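Local coordinates for protein D-alanyl-D-alanine carboxypeptidase (Mycobacterium tuberculosis H37Rv, PDB 4RYE) that probably trims the terminal D-alanine from peptidoglycan stem peptides during cell wall synthesis, acting as a serine-type D,D-carboxypeptidase, at residues Leu55-Leu58 with Asp59-Leu63; Val67-Asp70 with Val71-Gln75. All blocks are in the same frame, centred on the assembly; numbering follows the deposited sequence.

Contact 1 (Leu55-Leu58 with Asp59-Leu63)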
loop_
_atom_site.group_PDB
_atom_site.type_symbol
_atom_site.label_atom_id
_atom_site.label_comp_id
_atom_site.label_asym_id
_atom_site.label_seq_id
_atom_site.Cartn_x
_atom_site.Cartn_y
_atom_site.Cartn_z
ATOM N N LEU A 55 0.416 7.417 -6.252
ATOM C CA LEU A 55 -0.645 8.119 -6.987
ATOM C C LEU A 55 -0.244 9.540 -7.392
ATOM O O LEU A 55 -0.486 9.967 -8.521
ATOM C CB LEU A 55 -1.909 8.211 -6.135
ATOM C CG LEU A 55 -2.874 7.035 -6.133
ATOM C CD1 LEU A 55 -3.946 7.288 -5.077
ATOM C CD2 LEU A 55 -3.494 6.865 -7.509
ATOM N N VAL A 56 0.349 10.284 -6.461
ATOM C CA VAL A 56 0.794 11.640 -6.754
ATOM C C VAL A 56 1.882 11.607 -7.834
ATOM O O VAL A 56 1.840 12.378 -8.803
ATOM C CB VAL A 56 1.332 12.340 -5.487
ATOM C CG1 VAL A 56 2.003 13.667 -5.853
ATOM C CG2 VAL A 56 0.205 12.564 -4.485
ATOM N N ALA A 57 2.854 10.710 -7.669
ATOM C CA ALA A 57 3.958 10.597 -8.627
ATOM C C ALA A 57 3.450 10.272 -10.028
ATOM O O ALA A 57 3.912 10.846 -11.011
ATOM C CB ALA A 57 4.966 9.537 -8.173
ATOM N N LEU A 58 2.498 9.348 -10.115
ATOM C CA LEU A 58 1.961 8.945 -11.406
ATOM C C LEU A 58 1.149 10.048 -12.055
ATOM O O LEU A 58 1.112 10.159 -13.282
ATOM C CB LEU A 58 1.123 7.674 -11.271
ATOM C CG LEU A 58 1.961 6.416 -11.067
ATOM C CD1 LEU A 58 1.088 5.285 -10.559
ATOM C CD2 LEU A 58 2.659 6.046 -12.371
ATOM N N ASP A 59 0.502 10.875 -11.245
ATOM C CA ASP A 59 -0.227 12.020 -11.797
ATOM C C ASP A 59 0.693 13.114 -12.345
ATOM O O ASP A 59 0.405 13.710 -13.375
ATOM C CB ASP A 59 -1.160 12.639 -10.751
ATOM C CG ASP A 59 -2.444 11.853 -10.573
ATOM O OD1 ASP A 59 -2.639 10.838 -11.277
ATOM O OD2 ASP A 59 -3.265 12.263 -9.727
ATOM N N GLU A 60 1.793 13.381 -11.649
ATOM C CA GLU A 60 2.593 14.573 -11.951
ATOM C C GLU A 60 3.877 14.319 -12.727
ATOM O O GLU A 60 4.376 15.211 -13.420
ATOM C CB GLU A 60 2.937 15.319 -10.657
ATOM C CG GLU A 60 1.729 15.603 -9.780
ATOM C CD GLU A 60 1.964 16.728 -8.784
ATOM O OE1 GLU A 60 3.032 17.379 -8.839
ATOM O OE2 GLU A 60 1.063 16.962 -7.950
ATOM N N LEU A 61 4.434 13.123 -12.604
ATOM C CA LEU A 61 5.778 12.878 -13.130
ATOM C C LEU A 61 5.758 12.028 -14.391
ATOM O O LEU A 61 5.007 11.062 -14.476
ATOM C CB LEU A 61 6.643 12.192 -12.068
ATOM C CG LEU A 61 6.901 12.915 -10.741
ATOM C CD1 LEU A 61 7.657 11.988 -9.770
ATOM C CD2 LEU A 61 7.654 14.235 -10.934
ATOM N N ASP A 62 6.577 12.394 -15.371
ATOM C CA ASP A 62 6.827 11.530 -16.526
ATOM C C ASP A 62 7.652 10.332 -16.040
ATOM O O ASP A 62 8.575 10.503 -15.243
ATOM C CB ASP A 62 7.592 12.296 -17.605
ATOM C CG ASP A 62 7.754 11.499 -18.895
ATOM O OD1 ASP A 62 8.510 10.499 -18.904
ATOM O OD2 ASP A 62 7.136 11.889 -19.912
ATOM N N LEU A 63 7.327 9.129 -16.514
ATOM C CA LEU A 63 7.967 7.907 -16.005
ATOM C C LEU A 63 9.440 7.839 -16.372
ATOM O O LEU A 63 10.228 7.157 -15.706
ATOM C CB LEU A 63 7.253 6.656 -16.527
ATOM C CG LEU A 63 5.883 6.296 -15.948
ATOM C CD1 LEU A 63 5.325 5.102 -16.707
ATOM C CD2 LEU A 63 5.977 5.991 -14.455
HETATM O O HOH W 1 3.129 9.146 -14.717
#
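Leu61 closes the last turn of helix 50-60 against Ala57, its N bonding Ala57 O at 2.8 Å. Two bonds of the same i+4 kind precede it: Asp59 N gives to Leu55 O at 3.0 Å and Glu60 N to Val56 O, also at 3.0 Å. Ala57 O takes a second, weak bond from Glu60 N. The main Glu60 bond arrives almost head-on to its carbonyl, whereas the Leu61 donor is tilted 23° from the plane of Ala57's. Leu61 itself then leaves helical geometry, and a water takes over beyond the last turn, donating to both Leu58 O and Leu61 O at 2.7 Å each.

The side chains divide by polarity. Leu61 CG stands beside its own backbone N (chi1 -61°), which carries CD1 to 4.0 Å from Ala57 CB; alanine's small methyl leaves room for this branch. Farther on, the chain brings Leu63 back so that its CD2 meets Leu58 CD2 at 3.9 Å, methyl against methyl between two crossing side chains. Glu60 and Val56 instead lie side by side; Glu60 OE2 comes to 4.0 Å from Val56 CG1, while OE1 is salt-bridged to Lys123. Asp59, exposed and shorter, pairs likewise with Lys127.

Both lysines belong to helix 117-130, whose Met124 also packs on Val56. Ala57, Leu58 and Leu63 rest on Leu95 of helix 91-100, and Leu58 and Leu63 share Val170 of helix 169-176. The end of the helix that carries Lys50, the probable proton acceptor, is thus bedded among three other helices.

Contact 2 (Val67-Asp70 with Val71-Gln75)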
loop_
_atom_site.group_PDB
_atom_site.type_symbol
_atom_site.label_atom_id
_atom_site.label_comp_id
_atom_site.label_asym_id
_atom_site.label_seq_id
_atom_site.Cartn_x
_atom_site.Cartn_y
_atom_site.Cartn_z
ATOM N N VAL A 67 16.080 12.340 -11.998
ATOM C CA VAL A 67 16.517 13.230 -10.937
ATOM C C VAL A 67 17.906 12.784 -10.520
ATOM O O VAL A 67 18.238 11.601 -10.624
ATOM C CB VAL A 67 15.558 13.182 -9.716
ATOM C CG1 VAL A 67 15.580 11.807 -9.063
ATOM C CG2 VAL A 67 15.902 14.273 -8.696
ATOM N N VAL A 68 18.722 13.736 -10.086
ATOM C CA VAL A 68 20.013 13.431 -9.497
ATOM C C VAL A 68 19.824 13.396 -7.993
ATOM O O VAL A 68 19.524 14.418 -7.377
ATOM C CB VAL A 68 21.058 14.498 -9.861
ATOM C CG1 VAL A 68 22.332 14.292 -9.049
ATOM C CG2 VAL A 68 21.353 14.459 -11.351
ATOM N N ALA A 69 19.966 12.218 -7.401
ATOM C CA ALA A 69 19.760 12.085 -5.967
ATOM C C ALA A 69 20.769 12.906 -5.183
ATOM O O ALA A 69 21.958 12.947 -5.522
ATOM C CB ALA A 69 19.849 10.643 -5.560
ATOM N N ASP A 70 20.312 13.567 -4.130
ATOM C CA ASP A 70 21.266 14.254 -3.261
ATOM C C ASP A 70 21.434 13.508 -1.939
ATOM O O ASP A 70 20.751 12.512 -1.695
ATOM C CB ASP A 70 20.916 15.736 -3.069
ATOM C CG ASP A 70 19.511 15.953 -2.553
ATOM O OD1 ASP A 70 19.056 15.175 -1.686
ATOM O OD2 ASP A 70 18.858 16.918 -3.014
ATOM N N VAL A 71 22.354 13.979 -1.102
ATOM C CA VAL A 71 22.674 13.296 0.149
ATOM C C VAL A 71 21.453 13.111 1.042
ATOM O O VAL A 71 21.250 12.029 1.603
ATOM C CB VAL A 71 23.814 14.013 0.908
ATOM C CG1 VAL A 71 23.974 13.446 2.310
ATOM C CG2 VAL A 71 25.103 13.859 0.139
ATOM N N ALA A 72 20.626 14.148 1.146
ATOM C CA ALA A 72 19.427 14.096 1.984
ATOM C C ALA A 72 18.461 12.981 1.577
ATOM O O ALA A 72 17.785 12.388 2.427
ATOM C CB ALA A 72 18.719 15.440 1.974
ATOM N N ASP A 73 18.397 12.696 0.277
ATOM C CA ASP A 73 17.498 11.664 -0.247
ATOM C C ASP A 73 17.846 10.271 0.274
ATOM O O ASP A 73 17.019 9.371 0.233
ATOM C CB ASP A 73 17.550 11.633 -1.779
ATOM C CG ASP A 73 17.056 12.915 -2.411
ATOM O OD1 ASP A 73 16.318 13.656 -1.733
ATOM O OD2 ASP A 73 17.392 13.171 -3.591
ATOM N N THR A 74 19.077 10.099 0.746
ATOM C CA THR A 74 19.620 8.770 1.024
ATOM C C THR A 74 19.815 8.483 2.509
ATOM O O THR A 74 20.472 7.506 2.868
ATOM C CB THR A 74 20.985 8.576 0.323
ATOM O OG1 THR A 74 21.958 9.461 0.899
ATOM C CG2 THR A 74 20.865 8.859 -1.162
ATOM N N GLN A 75 19.235 9.314 3.369
ATOM C CA GLN A 75 19.550 9.251 4.798
ATOM C C GLN A 75 18.462 8.698 5.720
ATOM O O GLN A 75 18.646 8.657 6.936
ATOM C CB GLN A 75 20.010 10.620 5.312
ATOM C CG GLN A 75 21.409 11.012 4.869
ATOM C CD GLN A 75 21.870 12.317 5.492
ATOM O OE1 GLN A 75 21.928 13.349 4.825
ATOM N NE2 GLN A 75 22.206 12.274 6.776
#
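Asp70 and Asp73 grip each other through a pair of reciprocal bonds, and the residues between them form the short turn that follows strand 66-68. Val71 begins it with its side chain largely in solvent, where a branched apolar residue is accommodated by resting on Pro85; its carbonyl oxygen is taken up by Thr74. Ala72 comes next, exposed, and its small methyl fits beside Asp70 OD1, 3.7 Å from Ala72 CB.

At Asp73 the chain meets Asp70 twice. The Asp73 N-H gives to Asp70 OD1 at 3.2 Å, approaching nearly along the C-O bond, and makes a second, weak bond to Asp70 O. Asp70 CG sits between its own N and carbonyl carbon (chi1 55°), which turns OD1 toward Asp73 N. In return Asp70 N gives to Asp73 OD2 at 3.0 Å, a straight bond (166°) that reaches the oxygen from above the carboxylate plane. Asp73 OD2 also bonds His112 ND1 of helix 104-113. The two carboxylates bring OD1 of Asp70 within 3.1 Å of OD1 of Asp73, so one of them might hold a proton more readily than usual, though the N-H donors of Asp70 and Asp73, and His112 if charged, would probably offset part of the repulsion.

Thr74 finishes the turn by gripping Val71 O twice, with its backbone N at 3.0 Å and its OG1 at 2.8 Å; its hydroxyl, held between its own N and carbonyl carbon (chi1 66°), reaches back three residues to do so, while its side chain also touches Val83 and Pro85. Taken together, the mutual Asp70-Asp73 bonding is that of a capping box, Asp70 as N-cap and Asp73 three residues on, here at the start of a brief 3-10 turn.

The two contacts lie in series along the chain, with centres 19 Å apart and no touch between their segments. Contact 1 ends a helix and contact 2 starts a 3-10 turn, and their chemistry differs accordingly: backbone i+4 bonds, a water and leucine packing in the first, aspartate side chains capping amide hydrogens in the second. Both are partly buried. Contact 1, nearer the chain's centre, buries apolar Leu55, Val56 and Ala57 among several helices, with Asp59 and Glu60 matched by lysines of helix 117-130. Contact 2, in the loop joining strands 66-68 and 88-90, buries Ala69 and the acid Asp73, which is bonded to His112 of helix 104-113.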